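Local coordinates for putative isohexenylglutaconyl-CoA hydratase (Pseudomonas aeruginosa, PDB 4ZU2), which probably catalyses the hydration of isohexenylglutaconyl-CoA, as a member of the crotonase family, in the breakdown of acyclic terpenes such as citronellate, at residues A[23-28]-A[58-63]; A[28-33]-A[67-72]; A[111-116]-A[131-136]. All blocks are in the same frame, centred on the assembly; numbering follows the deposited sequence.

Contact 1: residues A[23-28]-A[58-63]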
ATOM      1  N   ASN A  23     -29.748  11.867  -0.994  1.00 19.86           N
ATOM      2  CA  ASN A  23     -31.181  11.742  -0.977  1.00 26.67           C
ATOM      3  C   ASN A  23     -31.817  11.978  -2.346  1.00 32.42           C
ATOM      4  O   ASN A  23     -32.520  12.951  -2.561  1.00 36.36           O
ATOM      5  CB  ASN A  23     -31.705  12.748   0.070  1.00 26.76           C
ATOM      6  CG  ASN A  23     -33.153  12.505   0.455  1.00 27.13           C
ATOM      7  OD1 ASN A  23     -33.851  13.437   0.809  1.00 36.61           O
ATOM      8  ND2 ASN A  23     -33.601  11.266   0.392  1.00 21.85           N
ATOM      9  N   ARG A  24     -31.518  11.091  -3.281  1.00 32.22           N
ATOM     10  CA  ARG A  24     -32.249  11.008  -4.541  1.00 33.51           C
ATOM     11  C   ARG A  24     -32.483   9.527  -4.800  1.00 24.36           C
ATOM     12  O   ARG A  24     -31.881   8.983  -5.720  1.00 17.39           O
ATOM     13  CB  ARG A  24     -31.428  11.621  -5.695  1.00 37.84           C
ATOM     14  CG  ARG A  24     -31.336  13.143  -5.673  1.00 39.80           C
ATOM     15  CD  ARG A  24     -30.257  13.722  -6.617  1.00 40.01           C
ATOM     16  NE  ARG A  24     -30.795  14.052  -7.941  1.00 43.92           N
ATOM     17  CZ  ARG A  24     -30.572  13.358  -9.057  1.00 43.87           C
ATOM     18  NH1 ARG A  24     -29.807  12.266  -9.043  1.00 37.26           N
ATOM     19  NH2 ARG A  24     -31.128  13.762 -10.205  1.00 46.27           N
ATOM     20  N   PRO A  25     -33.316   8.871  -3.959  1.00 25.75           N
ATOM     21  CA  PRO A  25     -33.472   7.411  -3.922  1.00 28.80           C
ATOM     22  C   PRO A  25     -33.984   6.838  -5.225  1.00 30.85           C
ATOM     23  O   PRO A  25     -33.736   5.680  -5.565  1.00 31.24           O
ATOM     24  CB  PRO A  25     -34.503   7.192  -2.809  1.00 32.61           C
ATOM     25  CG  PRO A  25     -35.193   8.534  -2.641  1.00 33.88           C
ATOM     26  CD  PRO A  25     -34.103   9.526  -2.897  1.00 27.75           C
ATOM     27  N   GLN A  26     -34.725   7.674  -5.926  1.00 35.28           N
ATOM     28  CA  GLN A  26     -35.229   7.420  -7.258  1.00 40.08           C
ATOM     29  C   GLN A  26     -34.179   7.029  -8.270  1.00 42.34           C
ATOM     30  O   GLN A  26     -34.464   6.220  -9.145  1.00 44.03           O
ATOM     31  CB  GLN A  26     -35.956   8.678  -7.767  1.00 46.30           C
ATOM     32  CG  GLN A  26     -35.136  10.030  -7.608  1.00 51.42           C
ATOM     33  CD  GLN A  26     -35.292  10.661  -6.213  1.00 41.13           C
ATOM     34  OE1 GLN A  26     -35.343   9.944  -5.266  1.00 43.70           O
ATOM     35  NE2 GLN A  26     -35.390  11.973  -6.107  1.00 33.95           N
ATOM     36  N   SER A  27     -32.987   7.629  -8.187  1.00 42.34           N
ATOM     37  CA  SER A  27     -31.884   7.270  -9.088  1.00 42.17           C
ATOM     38  C   SER A  27     -30.735   6.620  -8.330  1.00 40.80           C
ATOM     39  O   SER A  27     -29.563   6.806  -8.695  1.00 44.04           O
ATOM     40  CB  SER A  27     -31.384   8.492  -9.856  1.00 48.69           C
ATOM     41  OG  SER A  27     -30.723   9.405  -9.018  1.00 53.79           O
ATOM     42  N   ARG A  28     -31.092   5.860  -7.285  1.00 29.96           N
ATOM     43  CA  ARG A  28     -30.141   5.243  -6.369  1.00 27.07           C
ATOM     44  C   ARG A  28     -29.047   6.253  -5.973  1.00 23.18           C
ATOM     45  O   ARG A  28     -27.871   5.911  -5.856  1.00 18.61           O
ATOM     46  CB  ARG A  28     -29.541   3.955  -6.968  1.00 26.47           C
ATOM     47  CG  ARG A  28     -30.540   2.876  -7.273  1.00 28.80           C
ATOM     48  CD  ARG A  28     -29.861   1.554  -7.629  1.00 34.61           C
ATOM     49  NE  ARG A  28     -28.883   1.683  -8.721  1.00 41.96           N
ATOM     50  CZ  ARG A  28     -28.183   0.662  -9.232  1.00 43.45           C
ATOM     51  NH1 ARG A  28     -28.357  -0.571  -8.774  1.00 41.42           N
ATOM     52  NH2 ARG A  28     -27.319   0.864 -10.223  1.00 44.59           N
ATOM     53  N   ARG A  58     -24.129   8.951   4.076  1.00 29.60           N
ATOM     54  CA  ARG A  58     -25.049   7.841   3.915  1.00 34.85           C
ATOM     55  C   ARG A  58     -26.028   8.086   2.766  1.00 27.23           C
ATOM     56  O   ARG A  58     -26.201   9.206   2.305  1.00 33.27           O
ATOM     57  CB  ARG A  58     -25.808   7.588   5.230  1.00 40.92           C
ATOM     58  CG  ARG A  58     -26.110   6.114   5.480  1.00 42.78           C
ATOM     59  CD  ARG A  58     -26.910   5.861   6.758  1.00 50.27           C
ATOM     60  NE  ARG A  58     -27.806   6.963   7.118  1.00 58.83           N
ATOM     61  CZ  ARG A  58     -27.828   7.578   8.304  1.00 64.53           C
ATOM     62  NH1 ARG A  58     -27.008   7.219   9.306  1.00 56.68           N
ATOM     63  NH2 ARG A  58     -28.702   8.566   8.493  1.00 68.30           N
ATOM     64  N   GLY A  59     -26.652   7.009   2.307  1.00 29.17           N
ATOM     65  CA  GLY A  59     -27.541   7.056   1.167  1.00 29.46           C
ATOM     66  C   GLY A  59     -28.968   6.697   1.562  1.00 33.21           C
ATOM     67  O   GLY A  59     -29.208   5.817   2.381  1.00 32.96           O
ATOM     68  N   ALA A  60     -29.933   7.407   0.994  1.00 36.23           N
ATOM     69  CA  ALA A  60     -31.309   7.134   1.312  1.00 32.15           C
ATOM     70  C   ALA A  60     -31.693   5.777   0.729  1.00 32.95           C
ATOM     71  O   ALA A  60     -31.168   5.367  -0.318  1.00 31.68           O
ATOM     72  CB  ALA A  60     -32.179   8.211   0.769  1.00 33.98           C
ATOM     73  N   ASP A  61     -32.555   5.055   1.452  1.00 34.86           N
ATOM     74  CA  ASP A  61     -33.253   3.872   0.937  1.00 33.29           C
ATOM     75  C   ASP A  61     -32.448   2.645   0.575  1.00 32.49           C
ATOM     76  O   ASP A  61     -32.852   1.885  -0.293  1.00 35.75           O
ATOM     77  CB  ASP A  61     -34.037   4.277  -0.286  1.00 44.11           C
ATOM     78  CG  ASP A  61     -35.470   4.038  -0.110  1.00 55.93           C
ATOM     79  OD1 ASP A  61     -35.883   2.891  -0.373  1.00 58.52           O
ATOM     80  OD2 ASP A  61     -36.162   4.987   0.338  1.00 60.52           O
ATOM     81  N   GLY A  62     -31.302   2.446   1.213  1.00 35.34           N
ATOM     82  CA  GLY A  62     -30.540   1.230   1.008  1.00 35.88           C
ATOM     83  C   GLY A  62     -29.601   1.231  -0.194  1.00 34.45           C
ATOM     84  O   GLY A  62     -29.180   0.182  -0.691  1.00 34.31           O
ATOM     85  N   HIS A  63     -29.265   2.411  -0.685  1.00 35.57           N
ATOM     86  CA  HIS A  63     -28.184   2.511  -1.653  1.00 33.80           C
ATOM     87  C   HIS A  63     -27.328   3.713  -1.252  1.00 31.59           C
ATOM     88  O   HIS A  63     -27.854   4.725  -0.788  1.00 29.25           O
ATOM     89  CB  HIS A  63     -28.715   2.660  -3.089  1.00 33.17           C
ATOM     90  CG  HIS A  63     -29.591   1.536  -3.548  1.00 35.68           C
ATOM     91  ND1 HIS A  63     -29.097   0.299  -3.922  1.00 37.98           N
ATOM     92  CD2 HIS A  63     -30.935   1.460  -3.718  1.00 35.87           C
ATOM     93  CE1 HIS A  63     -30.094  -0.485  -4.281  1.00 35.55           C
ATOM     94  NE2 HIS A  63     -31.223   0.196  -4.172  1.00 33.79           N
TER
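Asn23 meets Ala60, Pro25 meets Asp61 and Arg28 lies over His63, where two loops of the crotonase fold come together at the surface. One loop follows strand 17-22. The other leaves the end of the neighbouring parallel strand 54-59. The close inner part is Asn23 against Ala60. A chi1 of -166° swings the amide of Asn23 away from its own backbone N and across to the methyl group of Ala60. There ND2 of Asn23 lies 3.4 Å from CB of Ala60.

The solvent-facing part is looser. CB of Pro25 rests 3.9 Å from CB of Asp61, an exposed residue. CD of Pro25 reaches CB of Ala60 only at 4.3 Å. No hydrogen bond passes directly between residues 23-28 and 58-63. Asn29 supplies polar links. Its ND2 donates to the carbonyl O atoms of Ala60 and His63, while its OD1 accepts from Arg24 N. The first loop keeps its own turn through backbone bonds from Ser27 N to Arg24 O and from Arg28 N to Pro25 O.

At the exposed edge, Arg28 makes a well-centred contact with His63. The arginine chain bends at chi3, and its guanidinium plane ends 59° from the ring plane. It therefore does not stack on the imidazole. The rotation of the ring has a second restraint, because ND1 of His63 is hydrogen-bonded to the backbone N of Ala112. It is the aliphatic run of Arg28 that touches the ring. CG of Arg28 approaches the rim of one face, 3.8 Å from CD2 of His63. CD of Arg28 sits over the same face in a CH-pi contact, 3.8 Å from the centroid of the His63 ring and only 4° off its normal.

Contact 2: residues A[28-33]-A[67-72]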
ATOM      1  N   ARG A  28     -31.092   5.860  -7.285  1.00 29.96           N
ATOM      2  CA  ARG A  28     -30.141   5.243  -6.369  1.00 27.07           C
ATOM      3  C   ARG A  28     -29.047   6.253  -5.973  1.00 23.18           C
ATOM      4  O   ARG A  28     -27.871   5.911  -5.856  1.00 18.61           O
ATOM      5  CB  ARG A  28     -29.541   3.955  -6.968  1.00 26.47           C
ATOM      6  CG  ARG A  28     -30.540   2.876  -7.273  1.00 28.80           C
ATOM      7  CD  ARG A  28     -29.861   1.554  -7.629  1.00 34.61           C
ATOM      8  NE  ARG A  28     -28.883   1.683  -8.721  1.00 41.96           N
ATOM      9  CZ  ARG A  28     -28.183   0.662  -9.232  1.00 43.45           C
ATOM     10  NH1 ARG A  28     -28.357  -0.571  -8.774  1.00 41.42           N
ATOM     11  NH2 ARG A  28     -27.319   0.864 -10.223  1.00 44.59           N
ATOM     12  N   ASN A  29     -29.480   7.495  -5.791  1.00 26.89           N
ATOM     13  CA  ASN A  29     -28.676   8.585  -5.259  1.00 30.53           C
ATOM     14  C   ASN A  29     -27.500   8.978  -6.145  1.00 29.86           C
ATOM     15  O   ASN A  29     -26.384   9.180  -5.665  1.00 23.22           O
ATOM     16  CB  ASN A  29     -28.180   8.221  -3.870  1.00 35.30           C
ATOM     17  CG  ASN A  29     -29.303   8.096  -2.881  1.00 34.03           C
ATOM     18  OD1 ASN A  29     -30.207   8.941  -2.855  1.00 33.47           O
ATOM     19  ND2 ASN A  29     -29.249   7.061  -2.047  1.00 25.48           N
ATOM     20  N   ALA A  30     -27.763   9.059  -7.442  1.00 31.15           N
ATOM     21  CA  ALA A  30     -26.735   9.392  -8.418  1.00 26.72           C
ATOM     22  C   ALA A  30     -26.224  10.790  -8.089  1.00 26.26           C
ATOM     23  O   ALA A  30     -26.958  11.638  -7.609  1.00 25.93           O
ATOM     24  CB  ALA A  30     -27.319   9.322  -9.835  1.00 22.15           C
ATOM     25  N   MET A  31     -24.946  11.020  -8.274  1.00 27.25           N
ATOM     26  CA  MET A  31     -24.412  12.357  -8.055  1.00 29.95           C
ATOM     27  C   MET A  31     -24.873  13.236  -9.159  1.00 27.68           C
ATOM     28  O   MET A  31     -24.477  13.063 -10.289  1.00 27.84           O
ATOM     29  CB  MET A  31     -22.915  12.359  -8.117  1.00 31.81           C
ATOM     30  CG  MET A  31     -22.338  11.543  -7.062  1.00 37.43           C
ATOM     31  SD  MET A  31     -21.156  12.444  -6.068  1.00 48.58           S
ATOM     32  CE  MET A  31     -22.133  13.855  -5.651  1.00 17.31           C
ATOM     33  N   SER A  32     -25.726  14.181  -8.823  1.00 22.12           N
ATOM     34  CA  SER A  32     -26.057  15.179  -9.744  1.00 18.31           C
ATOM     35  C   SER A  32     -25.031  16.296  -9.581  1.00 23.40           C
ATOM     36  O   SER A  32     -24.311  16.365  -8.606  1.00 23.14           O
ATOM     37  CB  SER A  32     -27.467  15.668  -9.464  1.00 27.74           C
ATOM     38  OG  SER A  32     -27.637  16.146  -8.132  1.00 31.22           O
ATOM     39  N   LEU A  33     -25.035  17.193 -10.547  1.00 26.21           N
ATOM     40  CA  LEU A  33     -24.270  18.436 -10.524  1.00 34.36           C
ATOM     41  C   LEU A  33     -24.693  19.266  -9.294  1.00 28.69           C
ATOM     42  O   LEU A  33     -23.862  19.774  -8.551  1.00 23.05           O
ATOM     43  CB  LEU A  33     -24.595  19.187 -11.829  1.00 36.61           C
ATOM     44  CG  LEU A  33     -23.579  19.850 -12.739  1.00 39.42           C
ATOM     45  CD1 LEU A  33     -24.278  19.997 -14.089  1.00 39.86           C
ATOM     46  CD2 LEU A  33     -23.127  21.241 -12.212  1.00 46.00           C
ATOM     47  N   GLY A  67     -23.500   6.403  -8.935  1.00 22.00           N
ATOM     48  CA  GLY A  67     -22.642   6.956  -9.980  1.00 24.43           C
ATOM     49  C   GLY A  67     -23.010   8.389 -10.338  1.00 21.84           C
ATOM     50  O   GLY A  67     -23.707   9.047  -9.608  1.00 22.47           O
ATOM     51  N   GLY A  68     -22.503   8.884 -11.451  1.00 25.64           N
ATOM     52  CA  GLY A  68     -22.913  10.183 -11.952  1.00 20.88           C
ATOM     53  C   GLY A  68     -24.348  10.055 -12.446  1.00 18.21           C
ATOM     54  O   GLY A  68     -24.780   8.975 -12.882  1.00 14.60           O
ATOM     55  N   ASP A  69     -25.089  11.138 -12.301  1.00 18.06           N
ATOM     56  CA  ASP A  69     -26.462  11.268 -12.801  1.00 26.58           C
ATOM     57  C   ASP A  69     -26.482  11.279 -14.337  1.00 24.44           C
ATOM     58  O   ASP A  69     -25.866  12.163 -14.962  1.00 20.32           O
ATOM     59  CB  ASP A  69     -27.105  12.582 -12.281  1.00 29.49           C
ATOM     60  CG  ASP A  69     -28.516  12.836 -12.855  1.00 34.83           C
ATOM     61  OD1 ASP A  69     -29.462  12.051 -12.565  1.00 39.23           O
ATOM     62  OD2 ASP A  69     -28.678  13.834 -13.587  1.00 30.51           O
ATOM     63  N   ILE A  70     -27.239  10.377 -14.962  1.00 22.98           N
ATOM     64  CA  ILE A  70     -27.101  10.242 -16.435  1.00 21.19           C
ATOM     65  C   ILE A  70     -27.753  11.408 -17.173  1.00 15.69           C
ATOM     66  O   ILE A  70     -27.277  11.811 -18.220  1.00 18.65           O
ATOM     67  CB  ILE A  70     -27.537   8.824 -16.991  1.00 36.34           C
ATOM     68  CG1 ILE A  70     -27.183   8.637 -18.498  1.00 28.93           C
ATOM     69  CG2 ILE A  70     -29.021   8.602 -16.800  1.00 34.36           C
ATOM     70  CD1 ILE A  70     -25.642   8.520 -18.878  1.00 37.10           C
ATOM     71  N   LYS A  71     -28.790  11.979 -16.592  1.00 21.81           N
ATOM     72  CA  LYS A  71     -29.481  13.120 -17.169  1.00 27.94           C
ATOM     73  C   LYS A  71     -28.498  14.245 -17.296  1.00 25.94           C
ATOM     74  O   LYS A  71     -28.387  14.854 -18.346  1.00 20.66           O
ATOM     75  CB  LYS A  71     -30.656  13.557 -16.303  1.00 32.40           C
ATOM     76  CG  LYS A  71     -31.771  12.518 -16.218  1.00 45.57           C
ATOM     77  CD  LYS A  71     -32.924  12.932 -15.265  1.00 47.23           C
ATOM     78  CE  LYS A  71     -32.518  12.808 -13.777  1.00 50.16           C
ATOM     79  NZ  LYS A  71     -31.744  11.553 -13.370  1.00 50.01           N
ATOM     80  N   ASP A  72     -27.748  14.500 -16.235  1.00 27.37           N
ATOM     81  CA  ASP A  72     -26.789  15.585 -16.291  1.00 29.61           C
ATOM     82  C   ASP A  72     -25.662  15.296 -17.270  1.00 24.56           C
ATOM     83  O   ASP A  72     -25.198  16.205 -17.942  1.00 23.28           O
ATOM     84  CB  ASP A  72     -26.275  15.953 -14.900  1.00 32.88           C
ATOM     85  CG  ASP A  72     -27.301  16.718 -14.103  1.00 38.40           C
ATOM     86  OD1 ASP A  72     -28.351  17.118 -14.683  1.00 39.67           O
ATOM     87  OD2 ASP A  72     -27.062  16.905 -12.896  1.00 41.08           O
TER
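Met31 and Gly68 form a single backbone bridge, and two main-chain hydrogen bonds carry it. Met31 N donates to Gly67 O at 2.7 Å, meeting that oxygen nearly along the C=O axis. Asp69 N donates to Met31 O at 2.9 Å, but from well above the carbonyl plane. Ala30 CA also lies close to Gly67 O, with a poor angle. Gly67 has backbone angles (phi 132°, psi -166°) that a glycine adopts readily.

Carboxylates make the second group of contacts, at the starts of two helices. Asp69 is the N-cap of helix 70-76. Its OD2 accepts from Asp72 N at 2.9 Å, and the N-H comes from above the carboxylate plane. Lys71 NZ is modelled very close to Asp69 OD1, so the details of this salt bridge are doubtful. Asp72 reaches across to the other segment, where its OD2 takes the N-H of Leu33 in a nearly straight bond of 3.1 Å (169°). Ser32 is the N-cap of helix 33-47, with OG bonded to Met35 N. The side chains of Asp72 and Ser32 thus both take N-H groups at the start of that helix.

Van der Waals contacts fill in between. CB of Ala30 rests 3.6 Å from CA of Asp69. CB of Asp69 packs 3.8 Å from CA of Ser32.

Gly67, Gly68 and Asp69 belong to a glycine-rich turn which, in crotonase relatives, gives one N-H of the oxyanion hole; the same role is probable here. The end of Met31 leads away into the core, against Phe91 and Leu94 of helix 81-99 and Val36 and Leu39 of helix 33-47. Leu33 touches Leu87 of helix 81-99, and Ile70 packs on Phe254 of a neighbouring subunit.

Contact 3: residues A[111-116]-A[131-136]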
ATOM      1  N   GLY A 111     -25.930  -1.247  -0.522  1.00 29.92           N
ATOM      2  CA  GLY A 111     -26.426  -1.430  -1.880  1.00 30.16           C
ATOM      3  C   GLY A 111     -25.412  -0.981  -2.911  1.00 27.59           C
ATOM      4  O   GLY A 111     -24.263  -1.397  -2.861  1.00 27.59           O
ATOM      5  N   ALA A 112     -25.824  -0.089  -3.808  1.00 17.48           N
ATOM      6  CA  ALA A 112     -24.939   0.339  -4.896  1.00 23.62           C
ATOM      7  C   ALA A 112     -23.884   1.361  -4.450  1.00 23.88           C
ATOM      8  O   ALA A 112     -24.206   2.441  -3.917  1.00 25.97           O
ATOM      9  CB  ALA A 112     -25.769   0.892  -6.060  1.00 21.29           C
ATOM     10  N   VAL A 113     -22.632   0.988  -4.671  1.00 21.67           N
ATOM     11  CA  VAL A 113     -21.461   1.839  -4.398  1.00 22.73           C
ATOM     12  C   VAL A 113     -20.605   1.854  -5.676  1.00 19.24           C
ATOM     13  O   VAL A 113     -19.632   1.115  -5.807  1.00 24.06           O
ATOM     14  CB  VAL A 113     -20.645   1.277  -3.233  1.00 22.71           C
ATOM     15  CG1 VAL A 113     -19.599   2.272  -2.777  1.00 19.60           C
ATOM     16  CG2 VAL A 113     -21.546   0.871  -2.080  1.00 24.58           C
ATOM     17  N   LEU A 114     -21.048   2.615  -6.663  1.00 20.05           N
ATOM     18  CA  LEU A 114     -20.526   2.497  -8.034  1.00 16.14           C
ATOM     19  C   LEU A 114     -20.037   3.821  -8.642  1.00 19.33           C
ATOM     20  O   LEU A 114     -20.683   4.865  -8.471  1.00 15.74           O
ATOM     21  CB  LEU A 114     -21.627   2.020  -8.958  1.00 17.46           C
ATOM     22  CG  LEU A 114     -22.339   0.700  -8.660  1.00 13.58           C
ATOM     23  CD1 LEU A 114     -23.456   0.501  -9.668  1.00 22.15           C
ATOM     24  CD2 LEU A 114     -21.368  -0.491  -8.699  1.00 16.62           C
ATOM     25  N   GLY A 115     -18.942   3.744  -9.398  1.00 19.06           N
ATOM     26  CA  GLY A 115     -18.376   4.895 -10.075  1.00 26.06           C
ATOM     27  C   GLY A 115     -18.056   5.977  -9.070  1.00 22.05           C
ATOM     28  O   GLY A 115     -17.449   5.726  -8.053  1.00 29.05           O
ATOM     29  N   GLY A 116     -18.487   7.186  -9.350  1.00 21.80           N
ATOM     30  CA  GLY A 116     -18.296   8.287  -8.425  1.00 24.11           C
ATOM     31  C   GLY A 116     -18.717   7.942  -6.995  1.00 26.63           C
ATOM     32  O   GLY A 116     -18.194   8.512  -6.047  1.00 21.61           O
ATOM     33  N   ALA A 131     -22.746  -6.279   3.852  1.00 25.80           N
ATOM     34  CA  ALA A 131     -22.187  -7.403   3.097  1.00 25.39           C
ATOM     35  C   ALA A 131     -22.757  -7.543   1.707  1.00 30.28           C
ATOM     36  O   ALA A 131     -22.088  -8.074   0.826  1.00 36.63           O
ATOM     37  CB  ALA A 131     -22.418  -8.730   3.854  1.00 33.42           C
ATOM     38  N   ASP A 132     -24.006  -7.130   1.517  1.00 32.43           N
ATOM     39  CA  ASP A 132     -24.649  -7.269   0.213  1.00 41.22           C
ATOM     40  C   ASP A 132     -24.514  -5.980  -0.642  1.00 32.00           C
ATOM     41  O   ASP A 132     -25.210  -5.808  -1.648  1.00 30.79           O
ATOM     42  CB  ASP A 132     -26.126  -7.682   0.392  1.00 46.48           C
ATOM     43  CG  ASP A 132     -26.915  -6.702   1.263  1.00 52.83           C
ATOM     44  OD1 ASP A 132     -26.342  -5.646   1.608  1.00 59.53           O
ATOM     45  OD2 ASP A 132     -28.100  -6.975   1.604  1.00 49.59           O
ATOM     46  N   ALA A 133     -23.640  -5.067  -0.230  1.00 29.00           N
ATOM     47  CA  ALA A 133     -23.362  -3.874  -1.021  1.00 24.83           C
ATOM     48  C   ALA A 133     -22.693  -4.335  -2.298  1.00 26.30           C
ATOM     49  O   ALA A 133     -22.018  -5.352  -2.279  1.00 26.43           O
ATOM     50  CB  ALA A 133     -22.491  -2.901  -0.240  1.00 22.53           C
ATOM     51  N   GLN A 134     -22.938  -3.649  -3.423  1.00 29.33           N
ATOM     52  CA  GLN A 134     -22.220  -3.959  -4.659  1.00 30.46           C
ATOM     53  C   GLN A 134     -21.396  -2.755  -5.166  1.00 29.16           C
ATOM     54  O   GLN A 134     -21.915  -1.678  -5.528  1.00 21.13           O
ATOM     55  CB  GLN A 134     -23.121  -4.562  -5.751  1.00 34.74           C
ATOM     56  CG  GLN A 134     -23.433  -6.138  -5.684  1.00 95.47           C
ATOM     57  CD  GLN A 134     -22.236  -7.095  -5.379  1.00 75.51           C
ATOM     58  OE1 GLN A 134     -21.604  -6.977  -4.342  1.00 81.08           O
ATOM     59  NE2 GLN A 134     -21.982  -8.080  -6.258  1.00 65.53           N
ATOM     60  N   PHE A 135     -20.087  -2.999  -5.161  1.00 29.30           N
ATOM     61  CA  PHE A 135     -19.045  -2.071  -5.546  1.00 22.61           C
ATOM     62  C   PHE A 135     -18.589  -2.317  -6.972  1.00 24.61           C
ATOM     63  O   PHE A 135     -18.638  -3.442  -7.478  1.00 27.98           O
ATOM     64  CB  PHE A 135     -17.809  -2.256  -4.640  1.00 24.78           C
ATOM     65  CG  PHE A 135     -18.071  -2.008  -3.205  1.00 23.67           C
ATOM     66  CD1 PHE A 135     -18.611  -3.017  -2.408  1.00 30.08           C
ATOM     67  CD2 PHE A 135     -17.774  -0.780  -2.630  1.00 29.38           C
ATOM     68  CE1 PHE A 135     -18.867  -2.787  -1.047  1.00 30.89           C
ATOM     69  CE2 PHE A 135     -18.038  -0.540  -1.286  1.00 27.39           C
ATOM     70  CZ  PHE A 135     -18.592  -1.551  -0.492  1.00 29.04           C
ATOM     71  N   GLY A 136     -18.123  -1.256  -7.618  1.00 18.36           N
ATOM     72  CA  GLY A 136     -17.564  -1.403  -8.940  1.00 21.81           C
ATOM     73  C   GLY A 136     -17.154  -0.078  -9.538  1.00 17.54           C
ATOM     74  O   GLY A 136     -17.540   0.998  -9.078  1.00 14.27           O
TER
HETATM   75  O   HOH W   1     -27.193  -3.343   1.155  1.00 24.96           O
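Residues 112-114 and 134-136 run side by side as parallel strands, 7° apart in direction, with axes 4.8 Å apart at closest approach. Gln134 N donates to Gly111 O at 2.7 Å, and Val113 N donates to Gln134 O at 2.9 Å. A weak bond from Gly136 N to Val113 O follows. Gly115 N then donates to Gly136 O at 3.1 Å. Before the strands, a water accepts from Gly111 N and donates to Asp132 OD1.

Val113 and Phe135 point to the same face and lie alongside each other. The chi1 of Val113 (-169°) sets both of its methyls against the ring. CG1 comes 3.5 Å from CE2 of Phe135. CG2 lies over one face, offset toward the rim, 4.2 Å from the ring centroid, as a CH-pi contact. The Phe135 ring also meets that of Phe172, with nearly parallel planes. Leu114 occupies the other face, where its CD2 turns in to 3.4 Å from the carbonyl O of Gln134. The same methyl lies 3.5 Å from Gly136 N.

Gly115 is the N-cap of helix 116-121. The parallel pair belongs to the small sheet of 112-114, 134-136 and 172-173 that accompanies the main sheet in the crotonase fold. In relatives, the N-H at the start of this helix completes the oxyanion hole.

Overall arrangement
The chain first leaves strand 17-22 through the loop 23-32, which enters contact 1 and then contact 2 before helix 33-47. Strand 54-59 returns the chain, and residues 58-63 close contact 1. Residues 67-72 then close contact 2. The two contacts cross along the chain and share Arg28. Asn29 also bridges them. Contact 3 comes later, in series, and closes a short loop through helix 116-121 and strand 126-130. Arg28 packs on Ala112 and Leu114, so it ties the first loop to the small sheet. Gly68 N of contact 2 and Gly116 N of contact 3 lie 4.8 Å apart, consistent with a crotonase oxyanion hole.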